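Long-range contacts in sister chromatid cohesion protein (Chaetomium thermophilum, PDB 5T8V), which probably loads cohesin onto chromatin and is represented here by its C-terminal fragment, built of HEAT repeats: residues L456-R467 with F606-L617; S301-M311 with L407-C415. All blocks are in the same frame, centred on the assembly; numbering follows the deposited sequence.

Interaction 1: residues L456-R467 with F606-L617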
loop_
_atom_site.group_PDB
_atom_site.type_symbol
_atom_site.label_atom_id
_atom_site.label_comp_id
_atom_site.label_asym_id
_atom_site.label_seq_id
_atom_site.Cartn_x
_atom_site.Cartn_y
_atom_site.Cartn_z
ATOM N N LEU A 456 -12.611 1.698 -10.296
ATOM C CA LEU A 456 -11.603 2.611 -10.819
ATOM C C LEU A 456 -10.244 1.935 -10.902
ATOM O O LEU A 456 -9.435 2.271 -11.772
ATOM C CB LEU A 456 -11.527 3.867 -9.947
ATOM C CG LEU A 456 -12.681 4.864 -10.100
ATOM C CD1 LEU A 456 -12.636 5.917 -9.005
ATOM C CD2 LEU A 456 -12.649 5.532 -11.466
ATOM N N GLY A 457 -9.982 0.973 -10.020
ATOM C CA GLY A 457 -8.765 0.193 -10.105
ATOM C C GLY A 457 -8.687 -0.636 -11.373
ATOM O O GLY A 457 -7.714 -0.533 -12.128
ATOM N N THR A 458 -9.706 -1.462 -11.624
ATOM C CA THR A 458 -9.684 -2.312 -12.812
ATOM C C THR A 458 -9.637 -1.471 -14.082
ATOM O O THR A 458 -8.920 -1.808 -15.032
ATOM C CB THR A 458 -10.903 -3.242 -12.831
ATOM O OG1 THR A 458 -12.098 -2.464 -12.917
ATOM C CG2 THR A 458 -10.962 -4.090 -11.574
ATOM N N MET A 459 -10.392 -0.371 -14.117
ATOM C CA MET A 459 -10.348 0.509 -15.281
ATOM C C MET A 459 -8.955 1.102 -15.459
ATOM O O MET A 459 -8.432 1.165 -16.580
ATOM C CB MET A 459 -11.398 1.616 -15.144
ATOM C CG MET A 459 -12.831 1.138 -15.382
ATOM S SD MET A 459 -14.083 2.448 -15.348
ATOM C CE MET A 459 -14.080 2.853 -13.613
ATOM N N CYS A 460 -8.333 1.528 -14.359
ATOM C CA CYS A 460 -6.970 2.042 -14.427
ATOM C C CYS A 460 -6.031 1.007 -15.031
ATOM O O CYS A 460 -5.255 1.309 -15.948
ATOM C CB CYS A 460 -6.506 2.447 -13.028
ATOM S SG CYS A 460 -5.212 3.682 -13.013
ATOM N N ALA A 461 -6.089 -0.230 -14.528
ATOM C CA ALA A 461 -5.265 -1.299 -15.080
ATOM C C ALA A 461 -5.511 -1.472 -16.573
ATOM O O ALA A 461 -4.565 -1.647 -17.349
ATOM C CB ALA A 461 -5.543 -2.606 -14.340
ATOM N N ALA A 462 -6.777 -1.429 -16.993
ATOM C CA ALA A 462 -7.089 -1.602 -18.408
ATOM C C ALA A 462 -6.456 -0.503 -19.251
ATOM O O ALA A 462 -5.873 -0.776 -20.308
ATOM C CB ALA A 462 -8.604 -1.625 -18.606
ATOM N N ILE A 463 -6.561 0.750 -18.803
ATOM C CA ILE A 463 -5.949 1.853 -19.538
ATOM C C ILE A 463 -4.438 1.668 -19.608
ATOM O O ILE A 463 -3.820 1.873 -20.661
ATOM C CB ILE A 463 -6.323 3.198 -18.892
ATOM C CG1 ILE A 463 -7.842 3.404 -18.935
ATOM C CG2 ILE A 463 -5.617 4.342 -19.600
ATOM C CD1 ILE A 463 -8.336 4.550 -18.074
ATOM N N SER A 464 -3.819 1.289 -18.489
ATOM C CA SER A 464 -2.376 1.067 -18.476
ATOM C C SER A 464 -1.980 0.011 -19.501
ATOM O O SER A 464 -1.024 0.195 -20.269
ATOM C CB SER A 464 -1.931 0.653 -17.075
ATOM O OG SER A 464 -0.523 0.509 -17.007
ATOM N N LYS A 465 -2.712 -1.103 -19.531
ATOM C CA LYS A 465 -2.437 -2.143 -20.515
ATOM C C LYS A 465 -2.594 -1.614 -21.934
ATOM O O LYS A 465 -1.784 -1.931 -22.814
ATOM C CB LYS A 465 -3.354 -3.342 -20.277
ATOM C CG LYS A 465 -3.522 -4.232 -21.494
ATOM C CD LYS A 465 -4.055 -5.605 -21.133
ATOM C CE LYS A 465 -4.513 -6.350 -22.376
ATOM N NZ LYS A 465 -3.561 -6.185 -23.521
ATOM N N LEU A 466 -3.622 -0.802 -22.180
ATOM C CA LEU A 466 -3.805 -0.246 -23.518
ATOM C C LEU A 466 -2.619 0.621 -23.919
ATOM O O LEU A 466 -2.135 0.539 -25.054
ATOM C CB LEU A 466 -5.104 0.557 -23.584
ATOM C CG LEU A 466 -5.401 1.231 -24.925
ATOM C CD1 LEU A 466 -6.864 1.094 -25.277
ATOM C CD2 LEU A 466 -5.021 2.693 -24.883
ATOM N N ARG A 467 -2.131 1.455 -22.999
ATOM C CA ARG A 467 -1.004 2.327 -23.312
ATOM C C ARG A 467 0.252 1.513 -23.602
ATOM O O ARG A 467 0.973 1.781 -24.574
ATOM C CB ARG A 467 -0.773 3.303 -22.158
ATOM C CG ARG A 467 -1.837 4.384 -22.071
ATOM C CD ARG A 467 -1.981 4.936 -20.666
ATOM N NE ARG A 467 -0.697 5.331 -20.102
ATOM C CZ ARG A 467 -0.013 6.409 -20.474
ATOM N NH1 ARG A 467 -0.484 7.204 -21.428
ATOM N NH2 ARG A 467 1.150 6.685 -19.897
ATOM N N PHE A 606 -12.293 8.785 -21.690
ATOM C CA PHE A 606 -12.053 7.704 -20.738
ATOM C C PHE A 606 -10.566 7.557 -20.435
ATOM O O PHE A 606 -10.138 7.676 -19.281
ATOM C CB PHE A 606 -12.628 6.395 -21.285
ATOM C CG PHE A 606 -12.229 5.181 -20.499
ATOM C CD1 PHE A 606 -12.629 5.027 -19.183
ATOM C CD2 PHE A 606 -11.464 4.186 -21.081
ATOM C CE1 PHE A 606 -12.266 3.908 -18.460
ATOM C CE2 PHE A 606 -11.098 3.064 -20.363
ATOM C CZ PHE A 606 -11.500 2.925 -19.050
ATOM N N CYS A 607 -9.756 7.302 -21.465
ATOM C CA CYS A 607 -8.333 7.065 -21.245
ATOM C C CYS A 607 -7.631 8.314 -20.731
ATOM O O CYS A 607 -6.717 8.219 -19.904
ATOM C CB CYS A 607 -7.677 6.580 -22.536
ATOM S SG CYS A 607 -8.141 4.903 -23.002
ATOM N N GLU A 608 -8.037 9.491 -21.207
ATOM C CA GLU A 608 -7.410 10.728 -20.760
ATOM C C GLU A 608 -7.560 10.950 -19.262
ATOM O O GLU A 608 -6.853 11.797 -18.707
ATOM C CB GLU A 608 -7.992 11.918 -21.526
ATOM C CG GLU A 608 -7.489 12.042 -22.961
ATOM C CD GLU A 608 -7.973 13.310 -23.651
ATOM O OE1 GLU A 608 -8.901 13.966 -23.124
ATOM O OE2 GLU A 608 -7.424 13.657 -24.721
ATOM N N ALA A 609 -8.453 10.218 -18.595
ATOM C CA ALA A 609 -8.617 10.336 -17.151
ATOM C C ALA A 609 -7.581 9.542 -16.366
ATOM O O ALA A 609 -7.482 9.726 -15.146
ATOM C CB ALA A 609 -10.018 9.877 -16.749
ATOM N N PHE A 610 -6.811 8.683 -17.039
ATOM C CA PHE A 610 -5.802 7.833 -16.411
ATOM C C PHE A 610 -5.136 8.513 -15.223
ATOM O O PHE A 610 -5.426 8.179 -14.068
ATOM C CB PHE A 610 -4.752 7.432 -17.449
ATOM C CG PHE A 610 -3.754 6.433 -16.946
ATOM C CD1 PHE A 610 -4.159 5.175 -16.542
ATOM C CD2 PHE A 610 -2.410 6.747 -16.894
ATOM C CE1 PHE A 610 -3.243 4.250 -16.085
ATOM C CE2 PHE A 610 -1.488 5.827 -16.438
ATOM C CZ PHE A 610 -1.907 4.576 -16.033
ATOM N N GLY A 611 -4.255 9.475 -15.497
ATOM C CA GLY A 611 -3.584 10.221 -14.451
ATOM C C GLY A 611 -4.478 10.478 -13.259
ATOM O O GLY A 611 -4.221 9.972 -12.160
ATOM N N ALA A 612 -5.565 11.222 -13.480
ATOM C CA ALA A 612 -6.462 11.571 -12.385
ATOM C C ALA A 612 -6.827 10.338 -11.570
ATOM O O ALA A 612 -6.535 10.257 -10.371
ATOM C CB ALA A 612 -7.720 12.247 -12.931
ATOM N N ILE A 613 -7.438 9.343 -12.217
ATOM C CA ILE A 613 -7.930 8.203 -11.454
ATOM C C ILE A 613 -6.771 7.453 -10.819
ATOM O O ILE A 613 -6.899 6.935 -9.702
ATOM C CB ILE A 613 -8.810 7.288 -12.334
ATOM C CG1 ILE A 613 -8.055 6.821 -13.580
ATOM C CG2 ILE A 613 -10.097 8.026 -12.712
ATOM C CD1 ILE A 613 -8.884 5.966 -14.524
ATOM N N LEU A 614 -5.612 7.425 -11.481
ATOM C CA LEU A 614 -4.447 6.790 -10.875
ATOM C C LEU A 614 -4.166 7.398 -9.508
ATOM O O LEU A 614 -3.958 6.680 -8.522
ATOM C CB LEU A 614 -3.234 6.921 -11.796
ATOM C CG LEU A 614 -1.916 6.347 -11.264
ATOM C CD1 LEU A 614 -2.063 4.886 -10.863
ATOM C CD2 LEU A 614 -0.811 6.506 -12.303
ATOM N N ASN A 615 -4.199 8.731 -9.420
ATOM C CA ASN A 615 -4.032 9.381 -8.126
ATOM C C ASN A 615 -5.070 8.874 -7.134
ATOM O O ASN A 615 -4.730 8.466 -6.018
ATOM C CB ASN A 615 -4.117 10.899 -8.285
ATOM C CG ASN A 615 -2.853 11.489 -8.875
ATOM O OD1 ASN A 615 -2.059 12.112 -8.173
ATOM N ND2 ASN A 615 -2.650 11.279 -10.170
ATOM N N ILE A 616 -6.344 8.864 -7.539
ATOM C CA ILE A 616 -7.394 8.351 -6.663
ATOM C C ILE A 616 -7.003 6.981 -6.138
ATOM O O ILE A 616 -7.189 6.671 -4.955
ATOM C CB ILE A 616 -8.743 8.312 -7.409
ATOM C CG1 ILE A 616 -9.333 9.720 -7.497
ATOM C CG2 ILE A 616 -9.730 7.361 -6.721
ATOM C CD1 ILE A 616 -10.533 9.835 -8.413
ATOM N N LEU A 617 -6.437 6.145 -7.007
ATOM C CA LEU A 617 -6.020 4.816 -6.584
ATOM C C LEU A 617 -4.872 4.904 -5.586
ATOM O O LEU A 617 -4.928 4.306 -4.504
ATOM C CB LEU A 617 -5.622 3.990 -7.805
ATOM C CG LEU A 617 -5.610 2.474 -7.629
ATOM C CD1 LEU A 617 -7.021 1.945 -7.405
ATOM C CD2 LEU A 617 -4.970 1.816 -8.842
#
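C460 O takes the helical bond from S464 N at 2.9 Å and also meets the rim of the F610 ring, whose CE1 lies 3.6 Å away with the oxygen in the ring plane. F610 is a knob set into a hole of helix 446-474 made by C460, I463, S464 and R467. Its CG stands anti to the backbone N (chi1 -173°), which carries the ring over to the other helix. R467 lays CD over one ring face, 4.3 Å from the centroid, its guanidinium tilted 28° from the ring plane; C460 SG approaches the same ring obliquely. Cutting F610 back to an alanine would probably leave the hole unfilled and set the R467 side chain free to shift. I463 serves both aromatics: CG2 reaches F610 CD1 at 3.5 Å, while CD1 sits over the F606 face, 4.0 Å from its centroid. M459 SD comes to the F606 edge, 3.9 Å from CE1, as a Met-aromatic contact. At the other end L456 forks, CD2 against I613 CG2 and CD1 against I616 CG2, and L617 CD1 rests 3.7 Å from G457 CA, directly against the backbone. The helices cross at -135°, their axes 9.6 Å apart, as packed helices of an alpha-solenoid. S464 OG bonds V639 O beyond the pair, and D643 is a long, weak ion partner of R467. Without hydrogen bonds between the segments, their union rests on buried apolar, sulfur and aromatic surfaces, and so on complementary shape.

Interaction 2: residues S301-M311 with L407-C415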
loop_
_atom_site.group_PDB
_atom_site.type_symbol
_atom_site.label_atom_id
_atom_site.label_comp_id
_atom_site.label_asym_id
_atom_site.label_seq_id
_atom_site.Cartn_x
_atom_site.Cartn_y
_atom_site.Cartn_z
ATOM N N SER A 301 -11.369 -13.483 -28.433
ATOM C CA SER A 301 -11.854 -13.342 -27.069
ATOM C C SER A 301 -13.340 -13.698 -27.002
ATOM O O SER A 301 -13.985 -14.013 -28.007
ATOM C CB SER A 301 -11.602 -11.925 -26.561
ATOM O OG SER A 301 -12.238 -10.967 -27.387
ATOM N N SER A 302 -13.891 -13.640 -25.791
ATOM C CA SER A 302 -15.263 -14.060 -25.548
ATOM C C SER A 302 -15.915 -13.148 -24.522
ATOM O O SER A 302 -15.281 -12.744 -23.542
ATOM C CB SER A 302 -15.315 -15.510 -25.062
ATOM O OG SER A 302 -14.629 -16.367 -25.959
ATOM N N ILE A 303 -17.187 -12.827 -24.761
ATOM C CA ILE A 303 -18.007 -12.048 -23.846
ATOM C C ILE A 303 -19.341 -12.762 -23.696
ATOM O O ILE A 303 -19.708 -13.615 -24.505
ATOM C CB ILE A 303 -18.222 -10.600 -24.336
ATOM C CG1 ILE A 303 -18.716 -10.601 -25.786
ATOM C CG2 ILE A 303 -16.934 -9.800 -24.199
ATOM C CD1 ILE A 303 -19.122 -9.239 -26.303
ATOM N N GLN A 304 -20.066 -12.412 -22.641
ATOM C CA GLN A 304 -21.402 -12.978 -22.523
ATOM C C GLN A 304 -22.357 -12.253 -23.471
ATOM O O GLN A 304 -22.233 -11.042 -23.670
ATOM C CB GLN A 304 -21.913 -12.892 -21.084
ATOM C CG GLN A 304 -21.825 -11.527 -20.446
ATOM C CD GLN A 304 -22.450 -11.495 -19.066
ATOM O OE1 GLN A 304 -23.216 -12.386 -18.696
ATOM N NE2 GLN A 304 -22.120 -10.468 -18.291
ATOM N N PRO A 305 -23.316 -12.968 -24.068
ATOM C CA PRO A 305 -24.101 -12.366 -25.160
ATOM C C PRO A 305 -24.877 -11.129 -24.747
ATOM O O PRO A 305 -25.090 -10.237 -25.580
ATOM C CB PRO A 305 -25.036 -13.508 -25.579
ATOM C CG PRO A 305 -25.166 -14.349 -24.363
ATOM C CD PRO A 305 -23.829 -14.294 -23.688
ATOM N N VAL A 306 -25.312 -11.041 -23.490
ATOM C CA VAL A 306 -26.022 -9.848 -23.043
ATOM C C VAL A 306 -25.134 -8.618 -23.188
ATOM O O VAL A 306 -25.603 -7.539 -23.564
ATOM C CB VAL A 306 -26.514 -10.025 -21.594
ATOM C CG1 VAL A 306 -25.338 -10.222 -20.642
ATOM C CG2 VAL A 306 -27.364 -8.836 -21.170
ATOM N N SER A 307 -23.840 -8.755 -22.888
ATOM C CA SER A 307 -22.919 -7.639 -23.075
ATOM C C SER A 307 -22.902 -7.195 -24.532
ATOM O O SER A 307 -23.041 -6.003 -24.839
ATOM C CB SER A 307 -21.515 -8.037 -22.617
ATOM O OG SER A 307 -21.489 -8.352 -21.234
ATOM N N ALA A 308 -22.743 -8.153 -25.448
ATOM C CA ALA A 308 -22.741 -7.831 -26.870
ATOM C C ALA A 308 -24.020 -7.111 -27.273
ATOM O O ALA A 308 -23.981 -6.146 -28.047
ATOM C CB ALA A 308 -22.566 -9.105 -27.694
ATOM N N LEU A 309 -25.167 -7.560 -26.757
ATOM C CA LEU A 309 -26.427 -6.921 -27.120
ATOM C C LEU A 309 -26.497 -5.503 -26.571
ATOM O O LEU A 309 -26.859 -4.570 -27.290
ATOM C CB LEU A 309 -27.614 -7.745 -26.620
ATOM C CG LEU A 309 -28.979 -7.083 -26.855
ATOM C CD1 LEU A 309 -29.224 -6.863 -28.343
ATOM C CD2 LEU A 309 -30.091 -7.904 -26.246
ATOM N N ILE A 310 -26.169 -5.325 -25.290
ATOM C CA ILE A 310 -26.154 -3.989 -24.696
ATOM C C ILE A 310 -25.334 -3.040 -25.559
ATOM O O ILE A 310 -25.810 -1.978 -25.984
ATOM C CB ILE A 310 -25.608 -4.056 -23.258
ATOM C CG1 ILE A 310 -26.597 -4.779 -22.337
ATOM C CG2 ILE A 310 -25.283 -2.658 -22.724
ATOM C CD1 ILE A 310 -27.889 -4.020 -22.063
ATOM N N MET A 311 -24.087 -3.420 -25.842
ATOM C CA MET A 311 -23.227 -2.550 -26.633
ATOM C C MET A 311 -23.837 -2.277 -28.002
ATOM O O MET A 311 -23.847 -1.131 -28.467
ATOM C CB MET A 311 -21.840 -3.173 -26.763
ATOM C CG MET A 311 -21.182 -3.436 -25.416
ATOM S SD MET A 311 -19.613 -4.295 -25.553
ATOM C CE MET A 311 -18.619 -2.976 -26.192
ATOM N N LEU A 407 -19.237 -8.379 -14.131
ATOM C CA LEU A 407 -19.160 -9.099 -15.399
ATOM C C LEU A 407 -19.271 -8.145 -16.582
ATOM O O LEU A 407 -18.507 -8.244 -17.553
ATOM C CB LEU A 407 -20.257 -10.161 -15.459
ATOM C CG LEU A 407 -19.893 -11.527 -14.874
ATOM C CD1 LEU A 407 -21.140 -12.373 -14.680
ATOM C CD2 LEU A 407 -18.904 -12.242 -15.782
ATOM N N PHE A 408 -20.225 -7.215 -16.523
ATOM C CA PHE A 408 -20.349 -6.218 -17.579
ATOM C C PHE A 408 -19.054 -5.437 -17.738
ATOM O O PHE A 408 -18.561 -5.252 -18.856
ATOM C CB PHE A 408 -21.512 -5.271 -17.277
ATOM C CG PHE A 408 -22.854 -5.814 -17.669
ATOM C CD1 PHE A 408 -23.144 -6.085 -18.995
ATOM C CD2 PHE A 408 -23.832 -6.036 -16.714
ATOM C CE1 PHE A 408 -24.380 -6.580 -19.361
ATOM C CE2 PHE A 408 -25.070 -6.531 -17.072
ATOM C CZ PHE A 408 -25.346 -6.802 -18.397
ATOM N N VAL A 409 -18.485 -4.971 -16.627
ATOM C CA VAL A 409 -17.243 -4.211 -16.708
ATOM C C VAL A 409 -16.149 -5.052 -17.349
ATOM O O VAL A 409 -15.408 -4.573 -18.213
ATOM C CB VAL A 409 -16.832 -3.706 -15.312
ATOM C CG1 VAL A 409 -15.445 -3.066 -15.352
ATOM C CG2 VAL A 409 -17.852 -2.700 -14.801
ATOM N N GLU A 410 -16.037 -6.318 -16.951
ATOM C CA GLU A 410 -15.007 -7.181 -17.524
ATOM C C GLU A 410 -15.172 -7.304 -19.034
ATOM O O GLU A 410 -14.199 -7.183 -19.790
ATOM C CB GLU A 410 -15.048 -8.555 -16.858
ATOM C CG GLU A 410 -14.491 -8.571 -15.441
ATOM C CD GLU A 410 -14.594 -9.936 -14.788
ATOM O OE1 GLU A 410 -15.625 -10.212 -14.138
ATOM O OE2 GLU A 410 -13.647 -10.737 -14.937
ATOM N N ASP A 411 -16.403 -7.536 -19.498
ATOM C CA ASP A 411 -16.623 -7.666 -20.935
ATOM C C ASP A 411 -16.327 -6.359 -21.664
ATOM O O ASP A 411 -15.720 -6.365 -22.742
ATOM C CB ASP A 411 -18.053 -8.125 -21.208
ATOM C CG ASP A 411 -18.258 -9.591 -20.895
ATOM O OD1 ASP A 411 -17.478 -10.143 -20.093
ATOM O OD2 ASP A 411 -19.195 -10.195 -21.455
ATOM N N PHE A 412 -16.747 -5.226 -21.093
ATOM C CA PHE A 412 -16.463 -3.938 -21.718
ATOM C C PHE A 412 -14.962 -3.706 -21.835
ATOM O O PHE A 412 -14.475 -3.250 -22.875
ATOM C CB PHE A 412 -17.118 -2.809 -20.918
ATOM C CG PHE A 412 -18.617 -2.923 -20.800
ATOM C CD1 PHE A 412 -19.351 -3.662 -21.713
ATOM C CD2 PHE A 412 -19.292 -2.284 -19.772
ATOM C CE1 PHE A 412 -20.727 -3.762 -21.598
ATOM C CE2 PHE A 412 -20.664 -2.379 -19.654
ATOM C CZ PHE A 412 -21.382 -3.119 -20.567
ATOM N N ILE A 413 -14.211 -4.009 -20.775
ATOM C CA ILE A 413 -12.755 -3.906 -20.836
ATOM C C ILE A 413 -12.214 -4.787 -21.954
ATOM O O ILE A 413 -11.361 -4.366 -22.744
ATOM C CB ILE A 413 -12.129 -4.283 -19.480
ATOM C CG1 ILE A 413 -12.623 -3.353 -18.365
ATOM C CG2 ILE A 413 -10.606 -4.255 -19.568
ATOM C CD1 ILE A 413 -12.147 -1.933 -18.462
ATOM N N THR A 414 -12.695 -6.029 -22.031
ATOM C CA THR A 414 -12.230 -6.934 -23.076
ATOM C C THR A 414 -12.395 -6.314 -24.457
ATOM O O THR A 414 -11.523 -6.460 -25.321
ATOM C CB THR A 414 -12.984 -8.263 -22.991
ATOM O OG1 THR A 414 -12.601 -8.952 -21.794
ATOM C CG2 THR A 414 -12.682 -9.152 -24.198
ATOM N N CYS A 415 -13.505 -5.613 -24.681
ATOM C CA CYS A 415 -13.812 -5.027 -25.976
ATOM C C CYS A 415 -13.365 -3.575 -26.093
ATOM O O CYS A 415 -13.677 -2.929 -27.097
ATOM C CB CYS A 415 -15.316 -5.114 -26.247
ATOM S SG CYS A 415 -15.962 -6.788 -26.358
#
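D411 OD2 receives two hydrogen bonds from the opening turn of helix 305-315, which follows the second strand of a small antiparallel hairpin, 295-296 with 302-303. The first donor is the backbone N of Q304, the N-cap residue, at 2.7 Å with an N-H...O angle of 151°, arriving on the syn side of the carboxylate. The second, S307 OG, lies 3.0 Å from D411 OD2 and comes from above the carboxylate plane, 43° out of it. D411 holds CG anti to its own carbonyl carbon (chi1 -75°), which brings OD2 to both donors. R293 makes a salt bridge to OD1, so both oxygens of this buried acid are satisfied, and its negative charge is likely to be stabilised there. T414 OG1 turns back on its own helix to E410 O, leaving its methyl CG2 to face S301 OG, which is itself bonded to D299. Around these polar groups the packing is apolar: V306 and I310 cross the F408 side chain at about right angles, and I303 CG2 touches C415 SG at 3.8 Å. M311 passes F412 in the opposite direction, its sulfur oblique to the ring, and its CE ends 3.9 Å from C415 CB.

Both segments of interaction 2 come earlier in the chain than either segment of interaction 1; their centres are about 19 Å apart. They nevertheless meet directly: A462 CB of helix 446-474 packs on I413 CG2 of helix 402-414. Helix 423-440 follows interaction 2 in sequence and touches both, taking M311 and F412 on A424 and L427, and L456 and I613 on M435 and V436. The loop after residue 415 also reaches interaction 1, where L416 meets F606. Helices 402-414, 423-440 and 446-474 pack as neighbours, as in a helical solenoid, while interaction 1 brings back helix 610-619 from beyond a largely helical excursion of 138 residues. The two contacts form one continuous packed region of this elongated fragment.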